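Local coordinates for synaptotagmin-4 (Rattus norvegicus, PDB 1W15), which is a synaptotagmin that does not bind calcium and takes part in the mobility of neuronal dense core vesicles through its interaction with KIF1A, at residues N58-K63 against S99-V104. Numbering follows the deposited sequence.
Sequences NLYHAK and SVEFLV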
loop_
_atom_site.group_PDB
_atom_site.type_symbol
_atom_site.label_atom_id
_atom_site.label_comp_id
_atom_site.label_asym_id
_atom_site.label_seq_id
_atom_site.Cartn_x
_atom_site.Cartn_y
_atom_site.Cartn_z
ATOM N N ASN A 58 -8.479 -16.662 5.754
ATOM C CA ASN A 58 -9.288 -17.099 6.908
ATOM C C ASN A 58 -8.521 -16.760 8.174
ATOM O O ASN A 58 -7.331 -17.017 8.235
ATOM C CB ASN A 58 -9.556 -18.619 6.837
ATOM C CG ASN A 58 -10.478 -18.996 5.693
ATOM O OD1 ASN A 58 -11.443 -18.281 5.435
ATOM N ND2 ASN A 58 -10.196 -20.116 4.991
ATOM N N LEU A 59 -9.213 -16.267 9.203
ATOM C CA LEU A 59 -8.591 -15.950 10.483
ATOM C C LEU A 59 -9.137 -16.936 11.503
ATOM O O LEU A 59 -10.353 -17.127 11.573
ATOM C CB LEU A 59 -9.011 -14.540 10.903
ATOM C CG LEU A 59 -8.375 -14.017 12.190
ATOM C CD1 LEU A 59 -6.938 -13.653 11.947
ATOM C CD2 LEU A 59 -9.138 -12.818 12.724
ATOM N N TYR A 60 -8.236 -17.563 12.277
ATOM C CA TYR A 60 -8.619 -18.607 13.252
ATOM C C TYR A 60 -8.224 -18.132 14.628
ATOM O O TYR A 60 -7.110 -17.612 14.802
ATOM C CB TYR A 60 -7.851 -19.883 12.986
ATOM C CG TYR A 60 -8.305 -20.522 11.690
ATOM C CD1 TYR A 60 -9.456 -21.334 11.665
ATOM C CD2 TYR A 60 -7.613 -20.283 10.492
ATOM C CE1 TYR A 60 -9.932 -21.913 10.457
ATOM C CE2 TYR A 60 -8.056 -20.877 9.301
ATOM C CZ TYR A 60 -9.221 -21.681 9.293
ATOM O OH TYR A 60 -9.660 -22.246 8.092
ATOM N N HIS A 61 -9.111 -18.356 15.587
ATOM C CA HIS A 61 -8.752 -18.256 17.024
ATOM C C HIS A 61 -8.747 -19.668 17.611
ATOM O O HIS A 61 -9.793 -20.297 17.741
ATOM C CB HIS A 61 -9.771 -17.373 17.713
ATOM C CG HIS A 61 -9.428 -17.060 19.139
ATOM N ND1 HIS A 61 -10.321 -16.448 19.999
ATOM C CD2 HIS A 61 -8.294 -17.267 19.853
ATOM C CE1 HIS A 61 -9.747 -16.297 21.180
ATOM N NE2 HIS A 61 -8.520 -16.786 21.118
ATOM N N ALA A 62 -7.560 -20.171 17.905
ATOM C CA ALA A 62 -7.356 -21.584 18.159
ATOM C C ALA A 62 -7.808 -22.311 16.870
ATOM O O ALA A 62 -7.232 -22.092 15.778
ATOM C CB ALA A 62 -8.151 -22.036 19.409
ATOM N N LYS A 63 -8.836 -23.137 16.946
ATOM C CA LYS A 63 -9.174 -23.868 15.717
ATOM C C LYS A 63 -10.501 -23.421 15.149
ATOM O O LYS A 63 -11.050 -24.063 14.253
ATOM C CB LYS A 63 -9.137 -25.366 15.974
ATOM C CG LYS A 63 -7.724 -25.913 16.057
ATOM C CD LYS A 63 -7.807 -27.392 16.364
ATOM C CE LYS A 63 -6.509 -27.921 16.976
ATOM N NZ LYS A 63 -5.384 -27.877 16.001
ATOM N N SER A 99 -4.237 -17.470 14.130
ATOM C CA SER A 99 -3.471 -17.806 12.955
ATOM C C SER A 99 -4.230 -17.307 11.725
ATOM O O SER A 99 -5.427 -17.064 11.816
ATOM C CB SER A 99 -3.229 -19.299 12.900
ATOM O OG SER A 99 -4.457 -19.975 12.812
ATOM N N VAL A 100 -3.525 -17.164 10.600
ATOM C CA VAL A 100 -4.101 -16.617 9.360
ATOM C C VAL A 100 -3.783 -17.633 8.251
ATOM O O VAL A 100 -2.649 -18.113 8.164
ATOM C CB VAL A 100 -3.501 -15.243 8.977
ATOM C CG1 VAL A 100 -4.158 -14.660 7.686
ATOM C CG2 VAL A 100 -3.638 -14.213 10.157
ATOM N N GLU A 101 -4.789 -17.973 7.463
ATOM C CA GLU A 101 -4.630 -18.985 6.427
ATOM C C GLU A 101 -4.893 -18.265 5.130
ATOM O O GLU A 101 -5.964 -17.680 4.976
ATOM C CB GLU A 101 -5.667 -20.094 6.632
ATOM C CG GLU A 101 -5.650 -21.221 5.589
ATOM C CD GLU A 101 -6.835 -22.209 5.807
ATOM O OE1 GLU A 101 -7.981 -21.754 6.010
ATOM O OE2 GLU A 101 -6.626 -23.448 5.765
ATOM N N PHE A 102 -3.965 -18.365 4.178
ATOM C CA PHE A 102 -4.131 -17.802 2.831
ATOM C C PHE A 102 -4.286 -18.959 1.846
ATOM O O PHE A 102 -3.471 -19.933 1.871
ATOM C CB PHE A 102 -2.891 -17.008 2.410
ATOM C CG PHE A 102 -2.575 -15.852 3.293
ATOM C CD1 PHE A 102 -1.762 -16.030 4.435
ATOM C CD2 PHE A 102 -3.042 -14.560 2.968
ATOM C CE1 PHE A 102 -1.473 -14.951 5.259
ATOM C CE2 PHE A 102 -2.735 -13.468 3.801
ATOM C CZ PHE A 102 -1.956 -13.657 4.919
ATOM N N LEU A 103 -5.313 -18.861 1.004
ATOM C CA LEU A 103 -5.572 -19.847 -0.034
ATOM C C LEU A 103 -5.581 -19.126 -1.373
ATOM O O LEU A 103 -6.355 -18.193 -1.563
ATOM C CB LEU A 103 -6.939 -20.530 0.208
ATOM C CG LEU A 103 -6.999 -21.096 1.651
ATOM C CD1 LEU A 103 -8.352 -20.945 2.213
ATOM C CD2 LEU A 103 -6.453 -22.499 1.707
ATOM N N VAL A 104 -4.705 -19.559 -2.276
ATOM C CA VAL A 104 -4.715 -19.110 -3.651
ATOM C C VAL A 104 -5.546 -20.145 -4.452
ATOM O O VAL A 104 -5.188 -21.333 -4.473
ATOM C CB VAL A 104 -3.279 -18.973 -4.223
ATOM C CG1 VAL A 104 -3.362 -18.420 -5.671
ATOM C CG2 VAL A 104 -2.356 -18.056 -3.291
HETATM O O HOH W 1 -5.292 -20.553 15.347
#
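Y60 and N58, alternate residues of one strand, converge on a single carboxylate oxygen of E101 in the strand beside it, a worked example of how side chains on one face of a β-sheet reinforce its backbone ladder. The phenol OH of Y60 donates to E101 OE1 over 2.7 Å, from above the carboxylate plane, and N58 ND2 reaches the same oxygen at 2.9 Å from the opposite face. The hydrogen bond from N58 ND2 is nearly straight (170°), with OE1 lying almost in the amide plane of N58. E101 reaches both donors because its CG lies opposite the backbone N (chi1 178°) and the chain beyond is extended, its CB meeting the edge of the Y60 ring 3.7 Å from CE2. A phenylalanine in place of Y60 would keep the ring edge against this chain but would probably leave E101 OE1 without its hydroxyl donor, with N58 ND2 the one remaining of the two described. S99 OG packs 3.4 Å from Y60 CB and, through a water, is linked to A62 O in the turn beyond the strand. On the reverse face, L59 CD1 touches V100 CG2 at 3.8 Å.

Beneath these groups, N58 pairs with E101 and Y60 with S99 as antiparallel hydrogen-bonded pairs flanking the non-hydrogen-bonded pair L59–V100. N58 N to E101 O and E101 N to N58 O are both 2.8 Å. Farther out, R118 forms a salt bridge with E101 OE2 and R65 a hydrogen bond with N58 OD1, so both outer strands help position the polar cluster. The contact joins strands 53-61 and 98-106, the central pair of one four-stranded antiparallel sheet in the β-sandwich of this C2 domain, the C2B domain of synaptotagmin-4.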